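Local coordinates for AxyAgu115A (Amphibacillus xylanus NBRC 15112, PDB 6NPS), which probably removes glucuronic acid side groups from arabinoglucuronoxylan by hydrolysis, as a family GH115 alpha-glucuronidase, at residues G239-A244 against E295-I300; E863-P868 against N912-T917. The protein carries 3 engineered substitutions. One frame throughout, in Å; residues are numbered along the deposited sequence.

How the contacts relate
Contact 1 and contact 2 sit in different regions of the chain, the first in the TIM-barrel-like glycosyl hydrolase family 115 region and the second in its C-terminal region. Their centres are 38 Å apart and their nearest atoms about 25 Å, so neither touches the other. Contact 1 is a single backbone bridge between segments running the same way, extended by water; contact 2 is a continuous antiparallel ladder. The edge of contact 2 nevertheless leans on the barrel region, because Q867 bonds K430 of helix 428-440 and N913 packs on that same lysine. A glycerol, probably from the crystallisation liquor, lies about 4 Å from the side chain of E863.

Contact 1. Residues G239-A244 against E295-I300; sequences GVIMGA and ENIITI
E295 lays its carboxylate against the I241 side chain, the two crossing obliquely with E295 CD 3.9 Å from I241 CG1. The acid gets there because its CG stands anti to the backbone N (chi1 -164°) and the chain stays extended beyond it, carrying OE1 to the end of helix 230-238. There G239, the positive-phi residue of a Schellman motif, offers its carbonyl to R121, which also forms a salt bridge with E295 OE1. Shortening E295 to an alanine would probably leave R121 without its carboxylate mate and uncover one flank of I241. The other branch of I241 packs across the partner backbone, with CG2 3.7 Å from N296 CA, and also touches I297 CG1.

The two segments run the same way, their directions 15° apart, and bridge at M242 and N296. M242 N donates to E295 O at 3.2 Å, and I297 N answers to M242 O at 2.9 Å, almost in line with that carbonyl. In the eight-stranded parallel sheet, strands 241-242 and 298-300 are the third and fourth along the chain, which is consistent with this single bridge, just ahead of strand 298-300, closing the ring of a TIM barrel. Water extends the short pairing: one molecule donates to both V240 O and E295 O, while a second accepts from A244 N and donates to I297 O and T299 OG1. T299 OG1 in turn donates a hydrogen bond to A244 O at 2.9 Å, approaching 43° out of the carbonyl plane. The M242 side chain, bent at chi2 and chi3, meets N296 only through CB, and its far end turns to P215 and F222; the N296 amide nitrogen bonds T291 O.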
loop_
_atom_site.group_PDB
_atom_site.type_symbol
_atom_site.label_atom_id
_atom_site.label_comp_id
_atom_site.label_asym_id
_atom_site.label_seq_id
_atom_site.Cartn_x
_atom_site.Cartn_y
_atom_site.Cartn_z
ATOM N N GLY A 239 29.994 -49.264 5.558
ATOM C CA GLY A 239 30.911 -48.475 4.754
ATOM C C GLY A 239 30.353 -47.134 4.327
ATOM O O GLY A 239 30.822 -46.573 3.335
ATOM N N VAL A 240 29.364 -46.598 5.041
ATOM C CA VAL A 240 28.985 -45.196 4.905
ATOM C C VAL A 240 30.043 -44.368 5.632
ATOM O O VAL A 240 30.200 -44.484 6.847
ATOM C CB VAL A 240 27.585 -44.937 5.468
ATOM C CG1 VAL A 240 27.265 -43.418 5.496
ATOM C CG2 VAL A 240 26.550 -45.720 4.659
ATOM N N ILE A 241 30.781 -43.546 4.887
ATOM C CA ILE A 241 31.851 -42.718 5.444
ATOM C C ILE A 241 31.201 -41.532 6.145
ATOM O O ILE A 241 30.439 -40.777 5.530
ATOM C CB ILE A 241 32.802 -42.239 4.334
ATOM C CG1 ILE A 241 33.311 -43.414 3.468
ATOM C CG2 ILE A 241 33.947 -41.468 4.882
ATOM C CD1 ILE A 241 33.883 -42.945 2.119
ATOM N N MET A 242 31.484 -41.357 7.423
ATOM C CA MET A 242 30.830 -40.265 8.138
ATOM C C MET A 242 31.640 -38.984 7.977
ATOM O O MET A 242 32.868 -39.009 7.911
ATOM C CB MET A 242 30.652 -40.615 9.623
ATOM C CG MET A 242 29.635 -41.752 9.884
ATOM S SD MET A 242 28.033 -41.471 9.020
ATOM C CE MET A 242 27.552 -39.892 9.783
ATOM N N GLY A 243 30.945 -37.852 7.898
ATOM C CA GLY A 243 31.655 -36.586 8.000
ATOM C C GLY A 243 30.920 -35.611 8.896
ATOM O O GLY A 243 29.939 -35.955 9.569
ATOM N N ALA A 244 31.359 -34.361 8.859
ATOM C CA ALA A 244 30.788 -33.371 9.744
ATOM C C ALA A 244 30.849 -32.022 9.067
ATOM O O ALA A 244 31.717 -31.762 8.224
ATOM C CB ALA A 244 31.543 -33.337 11.106
ATOM N N GLU A 295 35.355 -45.374 9.823
ATOM C CA GLU A 295 35.637 -44.785 8.515
ATOM C C GLU A 295 34.963 -43.414 8.430
ATOM O O GLU A 295 33.727 -43.315 8.453
ATOM C CB GLU A 295 35.161 -45.709 7.390
ATOM C CG GLU A 295 35.762 -45.353 6.035
ATOM C CD GLU A 295 35.414 -46.334 4.898
ATOM O OE1 GLU A 295 34.551 -47.233 5.079
ATOM O OE2 GLU A 295 36.013 -46.178 3.808
ATOM N N ASN A 296 35.758 -42.353 8.320
ATOM C CA ASN A 296 35.183 -41.011 8.320
ATOM C C ASN A 296 36.180 -40.069 7.654
ATOM O O ASN A 296 37.313 -40.437 7.345
ATOM C CB ASN A 296 34.828 -40.555 9.747
ATOM C CG ASN A 296 35.929 -40.870 10.742
ATOM O OD1 ASN A 296 37.109 -40.554 10.496
ATOM N ND2 ASN A 296 35.565 -41.538 11.853
ATOM N N ILE A 297 35.725 -38.858 7.384
ATOM C CA ILE A 297 36.601 -37.774 6.979
ATOM C C ILE A 297 36.610 -36.790 8.134
ATOM O O ILE A 297 35.542 -36.419 8.644
ATOM C CB ILE A 297 36.115 -37.128 5.668
ATOM C CG1 ILE A 297 36.220 -38.155 4.519
ATOM C CG2 ILE A 297 36.915 -35.840 5.348
ATOM C CD1 ILE A 297 35.598 -37.615 3.224
ATOM N N ILE A 298 37.801 -36.459 8.618
ATOM C CA ILE A 298 37.938 -35.561 9.759
ATOM C C ILE A 298 37.874 -34.124 9.271
ATOM O O ILE A 298 38.671 -33.704 8.419
ATOM C CB ILE A 298 39.252 -35.808 10.505
ATOM C CG1 ILE A 298 39.345 -37.276 10.955
ATOM C CG2 ILE A 298 39.375 -34.816 11.685
ATOM C CD1 ILE A 298 40.707 -37.612 11.622
ATOM N N THR A 299 36.930 -33.354 9.808
ATOM C CA THR A 299 36.879 -31.941 9.473
ATOM C C THR A 299 37.886 -31.200 10.345
ATOM O O THR A 299 38.051 -31.508 11.529
ATOM C CB THR A 299 35.455 -31.395 9.647
ATOM O OG1 THR A 299 34.586 -32.011 8.674
ATOM C CG2 THR A 299 35.419 -29.870 9.428
ATOM N N ILE A 300 38.622 -30.264 9.748
ATOM C CA ILE A 300 39.583 -29.469 10.509
ATOM C C ILE A 300 39.181 -27.999 10.379
ATOM O O ILE A 300 38.281 -27.652 9.614
ATOM C CB ILE A 300 41.036 -29.709 10.061
ATOM C CG1 ILE A 300 41.196 -29.386 8.566
ATOM C CG2 ILE A 300 41.445 -31.181 10.343
ATOM C CD1 ILE A 300 42.664 -29.185 8.128
HETATM O O HOH W 1 31.685 -44.910 8.955
HETATM O O HOH W 2 34.040 -34.464 7.172
#

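Contact 2. Residues E863-P868 against N912-T917; sequences EFYLQP and NNIRTT
I914 presses its CD1 onto the carbonyl oxygen of L866, 3.2 Å away, at the tight end of this antiparallel pairing. Its CG1 stands anti to the backbone N (chi1 -159°), and the turn at chi2 then folds CD1 over that oxygen. The same carbonyl accepts R915 N at 2.7 Å, matched by L866 N to R915 O at an equal length, a short and nearly straight pair of bonds. Around it, R915 bends at chi3 and lays one face of its guanidinium over P868 CA, which lies 3.6 Å from NH1; S869 O takes a bond from NH2. P868 in turn sits with its CD 3.7 Å from N913 C, where a Schellman motif ends helix 904-912.

Farther along, F864 and T917 form the second hydrogen-bonded pair, with F864 N to T917 O at 2.9 Å. T917 CG2 touches both F864 CB and L866 CD1 on the face these residues share with R915, where L941 of the adjacent strand 940-948 packs beside F864 and L866. This pairing joins strands 858-866 and 915-923 of the C-terminal region, whose galactose-binding-domain clan is built on beta-sandwiches.

The other face, bearing Y865 and T916, is looser and T916 is exposed. Its methyl CG2 stands over one face of the Y865 ring, 3.9 Å from the centroid, in a CH-pi contact. E863 OE2 comes only as near as 3.7 Å to T916 CB, without a hydrogen bond. The four backbone bonds thus fix the antiparallel register, and the packing of F864, L866 and T917 adds to the hold, while the exposed threonine adds a dispersive contact with no polar tie to either E863 or Y865.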
loop_
_atom_site.group_PDB
_atom_site.type_symbol
_atom_site.label_atom_id
_atom_site.label_comp_id
_atom_site.label_asym_id
_atom_site.label_seq_id
_atom_site.Cartn_x
_atom_site.Cartn_y
_atom_site.Cartn_z
ATOM N N GLU A 863 19.952 -3.746 -21.856
ATOM C CA GLU A 863 19.794 -4.384 -20.569
ATOM C C GLU A 863 19.884 -5.895 -20.743
ATOM O O GLU A 863 19.205 -6.469 -21.599
ATOM C CB GLU A 863 18.457 -3.989 -19.953
ATOM C CG GLU A 863 18.147 -4.688 -18.631
ATOM C CD GLU A 863 16.864 -4.178 -17.987
ATOM O OE1 GLU A 863 15.903 -3.846 -18.726
ATOM O OE2 GLU A 863 16.826 -4.086 -16.739
ATOM N N PHE A 864 20.734 -6.523 -19.953
ATOM C CA PHE A 864 20.858 -7.970 -19.943
ATOM C C PHE A 864 20.102 -8.519 -18.748
ATOM O O PHE A 864 20.188 -7.978 -17.640
ATOM C CB PHE A 864 22.318 -8.405 -19.832
ATOM C CG PHE A 864 23.139 -8.113 -21.021
ATOM C CD1 PHE A 864 22.560 -7.815 -22.245
ATOM C CD2 PHE A 864 24.531 -8.172 -20.932
ATOM C CE1 PHE A 864 23.350 -7.543 -23.350
ATOM C CE2 PHE A 864 25.329 -7.916 -22.041
ATOM C CZ PHE A 864 24.737 -7.593 -23.246
ATOM N N TYR A 865 19.426 -9.628 -18.959
ATOM C CA TYR A 865 18.904 -10.445 -17.873
ATOM C C TYR A 865 19.821 -11.664 -17.762
ATOM O O TYR A 865 19.941 -12.434 -18.716
ATOM C CB TYR A 865 17.467 -10.878 -18.160
ATOM C CG TYR A 865 16.437 -9.764 -18.001
ATOM C CD1 TYR A 865 16.455 -8.642 -18.828
ATOM C CD2 TYR A 865 15.437 -9.853 -17.031
ATOM C CE1 TYR A 865 15.484 -7.620 -18.699
ATOM C CE2 TYR A 865 14.485 -8.858 -16.886
ATOM C CZ TYR A 865 14.506 -7.748 -17.729
ATOM O OH TYR A 865 13.569 -6.752 -17.572
ATOM N N LEU A 866 20.467 -11.832 -16.608
ATOM C CA LEU A 866 21.483 -12.867 -16.421
ATOM C C LEU A 866 21.150 -13.764 -15.242
ATOM O O LEU A 866 20.608 -13.311 -14.228
ATOM C CB LEU A 866 22.874 -12.263 -16.165
ATOM C CG LEU A 866 23.373 -11.239 -17.163
ATOM C CD1 LEU A 866 24.573 -10.510 -16.596
ATOM C CD2 LEU A 866 23.730 -11.950 -18.484
ATOM N N GLN A 867 21.534 -15.026 -15.348
ATOM C CA GLN A 867 21.533 -15.860 -14.161
ATOM C C GLN A 867 22.428 -15.218 -13.103
ATOM O O GLN A 867 23.497 -14.688 -13.443
ATOM C CB GLN A 867 22.016 -17.272 -14.494
ATOM C CG GLN A 867 21.311 -18.317 -13.669
ATOM C CD GLN A 867 22.011 -18.598 -12.355
ATOM O OE1 GLN A 867 21.366 -18.905 -11.354
ATOM N NE2 GLN A 867 23.343 -18.512 -12.357
ATOM N N PRO A 868 22.022 -15.228 -11.807
ATOM C CA PRO A 868 22.844 -14.547 -10.764
ATOM C C PRO A 868 24.027 -15.389 -10.289
ATOM O O PRO A 868 24.094 -15.897 -9.167
ATOM C CB PRO A 868 21.825 -14.299 -9.641
ATOM C CG PRO A 868 20.863 -15.422 -9.747
ATOM C CD PRO A 868 20.733 -15.704 -11.267
ATOM N N ASN A 912 15.221 -12.974 -6.496
ATOM C CA ASN A 912 14.610 -12.849 -7.826
ATOM C C ASN A 912 15.100 -13.892 -8.818
ATOM O O ASN A 912 14.548 -13.971 -9.926
ATOM C CB ASN A 912 14.882 -11.470 -8.428
ATOM C CG ASN A 912 14.169 -10.368 -7.691
ATOM O OD1 ASN A 912 13.210 -10.616 -6.962
ATOM N ND2 ASN A 912 14.667 -9.152 -7.828
ATOM N N ASN A 913 16.142 -14.633 -8.474
ATOM C CA ASN A 913 16.797 -15.583 -9.374
ATOM C C ASN A 913 17.204 -14.956 -10.707
ATOM O O ASN A 913 17.080 -15.576 -11.774
ATOM C CB ASN A 913 15.925 -16.806 -9.643
ATOM C CG ASN A 913 16.769 -17.968 -10.154
ATOM O OD1 ASN A 913 17.960 -18.083 -9.782
ATOM N ND2 ASN A 913 16.188 -18.823 -10.977
ATOM N N ILE A 914 17.662 -13.707 -10.671
ATOM C CA ILE A 914 18.022 -13.026 -11.905
ATOM C C ILE A 914 18.850 -11.828 -11.514
ATOM O O ILE A 914 18.681 -11.269 -10.431
ATOM C CB ILE A 914 16.784 -12.592 -12.738
ATOM C CG1 ILE A 914 17.198 -12.376 -14.200
ATOM C CG2 ILE A 914 16.178 -11.302 -12.215
ATOM C CD1 ILE A 914 17.495 -13.698 -14.933
ATOM N N ARG A 915 19.810 -11.491 -12.363
ATOM C CA ARG A 915 20.543 -10.245 -12.280
ATOM C C ARG A 915 20.265 -9.455 -13.549
ATOM O O ARG A 915 20.279 -10.018 -14.651
ATOM C CB ARG A 915 22.037 -10.516 -12.141
ATOM C CG ARG A 915 22.832 -9.243 -12.089
ATOM C CD ARG A 915 24.103 -9.431 -11.284
ATOM N NE ARG A 915 24.913 -10.469 -11.882
ATOM C CZ ARG A 915 25.308 -11.578 -11.269
ATOM N NH1 ARG A 915 24.982 -11.810 -9.999
ATOM N NH2 ARG A 915 26.051 -12.443 -11.954
ATOM N N THR A 916 20.026 -8.163 -13.414
ATOM C CA THR A 916 19.956 -7.304 -14.586
ATOM C C THR A 916 21.102 -6.299 -14.541
ATOM O O THR A 916 21.541 -5.888 -13.466
ATOM C CB THR A 916 18.600 -6.576 -14.697
ATOM O OG1 THR A 916 18.410 -5.728 -13.560
ATOM C CG2 THR A 916 17.465 -7.560 -14.769
ATOM N N THR A 917 21.629 -5.969 -15.706
ATOM C CA THR A 917 22.672 -4.967 -15.849
ATOM C C THR A 917 22.343 -4.139 -17.089
ATOM O O THR A 917 21.744 -4.650 -18.045
ATOM C CB THR A 917 24.064 -5.641 -15.941
ATOM O OG1 THR A 917 25.094 -4.662 -16.161
ATOM C CG2 THR A 917 24.083 -6.640 -17.086
#